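Side-chain contacts in bacteriocin immunity protein (Pseudomonas aeruginosa, PDB 6W0V), which binds the nuclease domain of pyocin S8 and, as the cognate immunity protein, probably blocks its DNase activity to protect the producing cell: residues Phe13-Glu18 / Val34-Asn39; Ser17-Arg22 / Asp48-Pro53. The protein carries 1 engineered substitution. All coordinates share one frame; numbering follows the deposited sequence.

The chain first enters the region through helix 9-21, which supplies one side of both contacts. Contact 1 closes a 15-residue connection, mostly helical, by returning helix 27-41 to the middle of this first helix. Contact 2 closes a longer one of 25 residues, which carries the 34-39 segment within it, and brings the short helix 48-51 to the C-terminal part of helix 9-21. The pairings interleave along the sequence: Ile16 meets Ile37, while Leu19, in between, reaches on to Ile50. In space they join directly, Ile37 CD1 lying 3.5 Å from Leu19 CD1, so helices 9-21, 27-41 and 48-51 meet in one apolar cluster, and helix 48-51 also contacts the pyocin S8 chain.

Contact 1: Phe13-Glu18 / Val34-Asn39; sequences FSLISE and VYAIVN
Ile16 and Ile37 mark where segments 13-18 and 34-39, on helices 9-21 and 27-41, pass closest, their CA atoms 6.9 Å apart. The short axes approach to 9.4 Å, and their N-to-C directions make an angle of 130°, so the segments run broadly antiparallel but well inclined. Ile37 is the side chain that bridges the gap. Its CB points at the first helix and its CG1 stands anti to its own carbonyl carbon (chi1 -65°), with CD1 extended onward by a near-trans second torsion. This delivers the terminal methyl to the backbone of the other helix: CD1 lies 3.5 Å from Ile16 CA. The Leu15 side of the approach is made by Leu15 CB, 3.7 Å from Ile37 CG1. On the Ile16 side, Ile16 CG1 stands 3.8 Å from Ile37 CD1, and the two isoleucine chains cross at about a right angle. Leu15 extends past this pair and its CD1 touches Ala36 CB at 3.9 Å. Phe12 and Leu19 of helix 9-21 and Ile50 of helix 48-51 also press on Ile37, and Ile16 reaches Pro61 and Val64 of helix 61-74. With only carbon contacts between side chains, the contact rests on apolar packing rather than directed bonds: Ile37 against Leu15 and Ile16, with Leu15 on Ala36 beside it, joins helices 9-21 and 27-41 in a partly buried contact of this helical immunity protein.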
# COMPACT_ATOMS: atom_id res chain seq x y z
N PHE B 13 -1.26 -15.17 -13.85
CA PHE B 13 -2.05 -15.51 -12.65
C PHE B 13 -1.10 -15.71 -11.47
O PHE B 13 -1.42 -15.29 -10.35
CB PHE B 13 -2.89 -16.76 -12.88
CG PHE B 13 -3.64 -17.14 -11.63
CD1 PHE B 13 -4.69 -16.36 -11.19
CD2 PHE B 13 -3.25 -18.23 -10.87
CE1 PHE B 13 -5.37 -16.69 -10.02
CE2 PHE B 13 -3.92 -18.56 -9.71
CZ PHE B 13 -4.98 -17.79 -9.29
N SER B 14 0.03 -16.36 -11.73
CA SER B 14 1.11 -16.59 -10.74
C SER B 14 1.55 -15.24 -10.16
O SER B 14 1.64 -15.16 -8.93
CB SER B 14 2.26 -17.32 -11.35
OG SER B 14 3.20 -17.71 -10.36
N LEU B 15 1.80 -14.24 -11.02
CA LEU B 15 2.20 -12.88 -10.58
C LEU B 15 1.15 -12.36 -9.61
O LEU B 15 1.51 -11.89 -8.52
CB LEU B 15 2.30 -11.91 -11.75
CG LEU B 15 3.54 -12.02 -12.63
CD1 LEU B 15 3.42 -11.04 -13.79
CD2 LEU B 15 4.81 -11.77 -11.83
N ILE B 16 -0.11 -12.40 -10.02
CA ILE B 16 -1.21 -11.84 -9.20
C ILE B 16 -1.23 -12.60 -7.88
O ILE B 16 -1.37 -11.96 -6.83
CB ILE B 16 -2.55 -11.96 -9.92
CG1 ILE B 16 -2.54 -11.20 -11.25
CG2 ILE B 16 -3.66 -11.50 -9.00
CD1 ILE B 16 -3.68 -11.57 -12.16
N SER B 17 -1.15 -13.93 -7.96
CA SER B 17 -1.22 -14.82 -6.78
C SER B 17 -0.14 -14.40 -5.78
O SER B 17 -0.44 -14.35 -4.60
CB SER B 17 -1.06 -16.24 -7.17
OG SER B 17 -1.12 -17.07 -6.02
N GLU B 18 1.06 -14.07 -6.27
CA GLU B 18 2.18 -13.63 -5.42
C GLU B 18 1.70 -12.52 -4.49
O GLU B 18 2.01 -12.57 -3.31
CB GLU B 18 3.35 -13.12 -6.24
CG GLU B 18 4.06 -14.22 -7.01
CD GLU B 18 5.35 -13.78 -7.67
OE1 GLU B 18 6.13 -13.09 -7.01
OE2 GLU B 18 5.55 -14.12 -8.84
N VAL B 34 3.62 -5.97 -8.87
CA VAL B 34 2.41 -5.14 -9.03
C VAL B 34 2.45 -4.51 -10.42
O VAL B 34 1.46 -4.58 -11.13
CB VAL B 34 2.31 -4.06 -7.95
CG1 VAL B 34 1.26 -3.02 -8.31
CG2 VAL B 34 2.04 -4.68 -6.59
N TYR B 35 3.56 -3.89 -10.78
CA TYR B 35 3.63 -3.13 -12.04
C TYR B 35 3.74 -4.07 -13.22
O TYR B 35 3.26 -3.68 -14.28
CB TYR B 35 4.71 -2.06 -11.96
CG TYR B 35 4.08 -0.93 -11.20
CD1 TYR B 35 3.17 -0.10 -11.84
CD2 TYR B 35 4.21 -0.84 -9.84
CE1 TYR B 35 2.50 0.89 -11.14
CE2 TYR B 35 3.56 0.16 -9.12
CZ TYR B 35 2.70 1.02 -9.78
OH TYR B 35 2.04 2.00 -9.10
N ALA B 36 4.32 -5.25 -13.05
CA ALA B 36 4.33 -6.25 -14.14
C ALA B 36 2.86 -6.49 -14.48
O ALA B 36 2.50 -6.50 -15.67
CB ALA B 36 5.03 -7.52 -13.74
N ILE B 37 2.04 -6.61 -13.45
CA ILE B 37 0.59 -6.91 -13.63
C ILE B 37 -0.09 -5.68 -14.21
O ILE B 37 -0.76 -5.79 -15.24
CB ILE B 37 -0.07 -7.32 -12.31
CG1 ILE B 37 0.53 -8.62 -11.80
CG2 ILE B 37 -1.58 -7.38 -12.47
CD1 ILE B 37 0.28 -8.87 -10.37
N VAL B 38 0.02 -4.56 -13.53
CA VAL B 38 -0.79 -3.37 -13.84
C VAL B 38 -0.36 -2.80 -15.19
O VAL B 38 -1.22 -2.40 -15.96
CB VAL B 38 -0.70 -2.36 -12.69
CG1 VAL B 38 -1.12 -0.96 -13.10
CG2 VAL B 38 -1.50 -2.86 -11.51
N ASN B 39 0.94 -2.77 -15.48
CA ASN B 39 1.42 -2.19 -16.76
C ASN B 39 0.90 -3.06 -17.90
O ASN B 39 0.45 -2.51 -18.91
CB ASN B 39 2.93 -2.03 -16.79
CG ASN B 39 3.40 -0.99 -15.80
OD1 ASN B 39 2.61 -0.17 -15.35
ND2 ASN B 39 4.68 -1.03 -15.47

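Contact 2: Ser17-Arg22 / Asp48-Pro53; sequences SELFNR and DIIFYP
Leu19 CD1 comes obliquely to the Phe51 ring, 4.5 Å from Phe51 CZ, while one face of the same ring carries Ile50 CG2, 3.6 Å above its plane and displaced toward the rim. Phe51 also stacks on Phe81 of the pyocin S8 chain, so its ring joins the immunity protein's interior to the bound nuclease domain. The other flat group, the Arg22 guanidinium, has Glu18 CD in plane at its edge, and Arg22 NH1 forms a salt bridge to Glu18 OE1. At 2.5 Å that NH1 to OE1 separation is very short and its exact value is doubtful. Arg22 NH2 has a second acid, Glu29 of helix 27-41.

Across the two segments the apolar work falls to one methyl. Leu19 CD1 touches Ile50 CG2 at 3.7 Å and Ile50 CD1 at the same distance, seated between the short and long branches of the isoleucine. With CG1 of Ile50 anti to its carbonyl carbon (chi1 -58°) and CG2 anti to the backbone N, a near-trans second torsion carries CD1 to the same methyl; the two side chains cross at roughly a right angle.

Where helix 9-21 ends, Glu18 O accepts from Asn21 N and Arg22 N, and Asn21 ND2 donates to Ser17 OG at 2.7 Å, with the hydroxyl oxygen only 2° out of the amide plane. Tyr52 OH and Asp48 OD1 hydrogen-bond to the backbone O of Phe81 and the backbone N of Lys84 of the pyocin S8 chain, respectively. Segment 48-53 thus packs Ile50 against Leu19 while Asp48, Phe51 and Tyr52 meet the toxin, Phe51 taking part in both.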
# COMPACT_ATOMS: atom_id res chain seq x y z
N SER B 17 -1.15 -13.93 -7.96
CA SER B 17 -1.22 -14.82 -6.78
C SER B 17 -0.14 -14.40 -5.78
O SER B 17 -0.44 -14.35 -4.60
CB SER B 17 -1.06 -16.24 -7.17
OG SER B 17 -1.12 -17.07 -6.02
N GLU B 18 1.06 -14.07 -6.27
CA GLU B 18 2.18 -13.63 -5.42
C GLU B 18 1.70 -12.52 -4.49
O GLU B 18 2.01 -12.57 -3.31
CB GLU B 18 3.35 -13.12 -6.24
CG GLU B 18 4.06 -14.22 -7.01
CD GLU B 18 5.35 -13.78 -7.67
OE1 GLU B 18 6.13 -13.09 -7.01
OE2 GLU B 18 5.55 -14.12 -8.84
N LEU B 19 0.95 -11.55 -5.01
CA LEU B 19 0.52 -10.38 -4.20
C LEU B 19 -0.36 -10.83 -3.04
O LEU B 19 -0.32 -10.19 -2.00
CB LEU B 19 -0.17 -9.36 -5.09
CG LEU B 19 0.70 -8.80 -6.21
CD1 LEU B 19 -0.08 -7.80 -7.03
CD2 LEU B 19 1.96 -8.16 -5.64
N PHE B 20 -1.15 -11.89 -3.21
CA PHE B 20 -2.05 -12.38 -2.14
C PHE B 20 -1.28 -13.30 -1.20
O PHE B 20 -1.63 -13.34 -0.01
CB PHE B 20 -3.24 -13.12 -2.73
CG PHE B 20 -4.19 -12.21 -3.45
CD1 PHE B 20 -3.94 -11.80 -4.75
CD2 PHE B 20 -5.33 -11.75 -2.81
CE1 PHE B 20 -4.81 -10.95 -5.40
CE2 PHE B 20 -6.21 -10.90 -3.47
CZ PHE B 20 -5.95 -10.51 -4.76
N ASN B 21 -0.30 -14.04 -1.72
CA ASN B 21 0.20 -15.28 -1.08
C ASN B 21 1.69 -15.19 -0.72
O ASN B 21 2.09 -15.95 0.17
CB ASN B 21 -0.09 -16.48 -1.97
CG ASN B 21 -1.58 -16.62 -2.20
OD1 ASN B 21 -2.36 -16.56 -1.25
ND2 ASN B 21 -1.98 -16.77 -3.45
N ARG B 22 2.47 -14.35 -1.39
CA ARG B 22 3.94 -14.30 -1.24
C ARG B 22 4.28 -13.18 -0.25
O ARG B 22 3.59 -12.15 -0.25
CB ARG B 22 4.65 -14.08 -2.58
CG ARG B 22 6.05 -13.48 -2.49
CD ARG B 22 6.70 -13.37 -3.86
NE ARG B 22 8.11 -13.03 -3.80
CZ ARG B 22 8.87 -12.70 -4.85
NH1 ARG B 22 8.37 -12.63 -6.07
NH2 ARG B 22 10.15 -12.41 -4.66
N ASP B 48 -5.81 -0.40 -8.56
CA ASP B 48 -7.08 -0.58 -7.83
C ASP B 48 -7.62 -1.97 -8.12
O ASP B 48 -8.27 -2.54 -7.26
CB ASP B 48 -8.14 0.43 -8.24
CG ASP B 48 -7.85 1.82 -7.71
OD1 ASP B 48 -6.78 1.99 -7.08
OD2 ASP B 48 -8.68 2.69 -7.94
N ILE B 49 -7.35 -2.47 -9.32
CA ILE B 49 -7.91 -3.77 -9.77
C ILE B 49 -7.37 -4.87 -8.85
O ILE B 49 -8.04 -5.88 -8.67
CB ILE B 49 -7.59 -3.96 -11.26
CG1 ILE B 49 -8.73 -4.66 -11.98
CG2 ILE B 49 -6.24 -4.62 -11.44
CD1 ILE B 49 -9.97 -3.79 -12.10
N ILE B 50 -6.20 -4.65 -8.24
CA ILE B 50 -5.60 -5.60 -7.27
C ILE B 50 -5.98 -5.17 -5.86
O ILE B 50 -6.43 -6.00 -5.08
CB ILE B 50 -4.07 -5.62 -7.43
CG1 ILE B 50 -3.66 -5.99 -8.86
CG2 ILE B 50 -3.46 -6.54 -6.40
CD1 ILE B 50 -2.24 -5.63 -9.18
N PHE B 51 -5.71 -3.91 -5.53
CA PHE B 51 -5.66 -3.45 -4.13
C PHE B 51 -6.99 -2.91 -3.64
O PHE B 51 -7.19 -2.85 -2.44
CB PHE B 51 -4.56 -2.42 -3.97
CG PHE B 51 -3.21 -3.06 -4.08
CD1 PHE B 51 -2.63 -3.66 -2.97
CD2 PHE B 51 -2.55 -3.13 -5.29
CE1 PHE B 51 -1.42 -4.31 -3.09
CE2 PHE B 51 -1.33 -3.76 -5.40
CZ PHE B 51 -0.76 -4.35 -4.29
N TYR B 52 -7.88 -2.53 -4.56
CA TYR B 52 -9.18 -1.93 -4.20
C TYR B 52 -10.27 -2.63 -4.97
O TYR B 52 -11.03 -1.99 -5.70
CB TYR B 52 -9.14 -0.42 -4.42
CG TYR B 52 -8.22 0.20 -3.43
CD1 TYR B 52 -8.69 0.54 -2.17
CD2 TYR B 52 -6.87 0.31 -3.68
CE1 TYR B 52 -7.85 1.05 -1.21
CE2 TYR B 52 -6.01 0.82 -2.73
CZ TYR B 52 -6.51 1.18 -1.49
OH TYR B 52 -5.68 1.69 -0.55
N PRO B 53 -10.43 -3.95 -4.77
CA PRO B 53 -11.60 -4.63 -5.30
C PRO B 53 -12.82 -3.93 -4.69
O PRO B 53 -12.78 -3.60 -3.51
CB PRO B 53 -11.43 -6.08 -4.82
CG PRO B 53 -10.57 -5.94 -3.57
CD PRO B 53 -9.62 -4.81 -3.90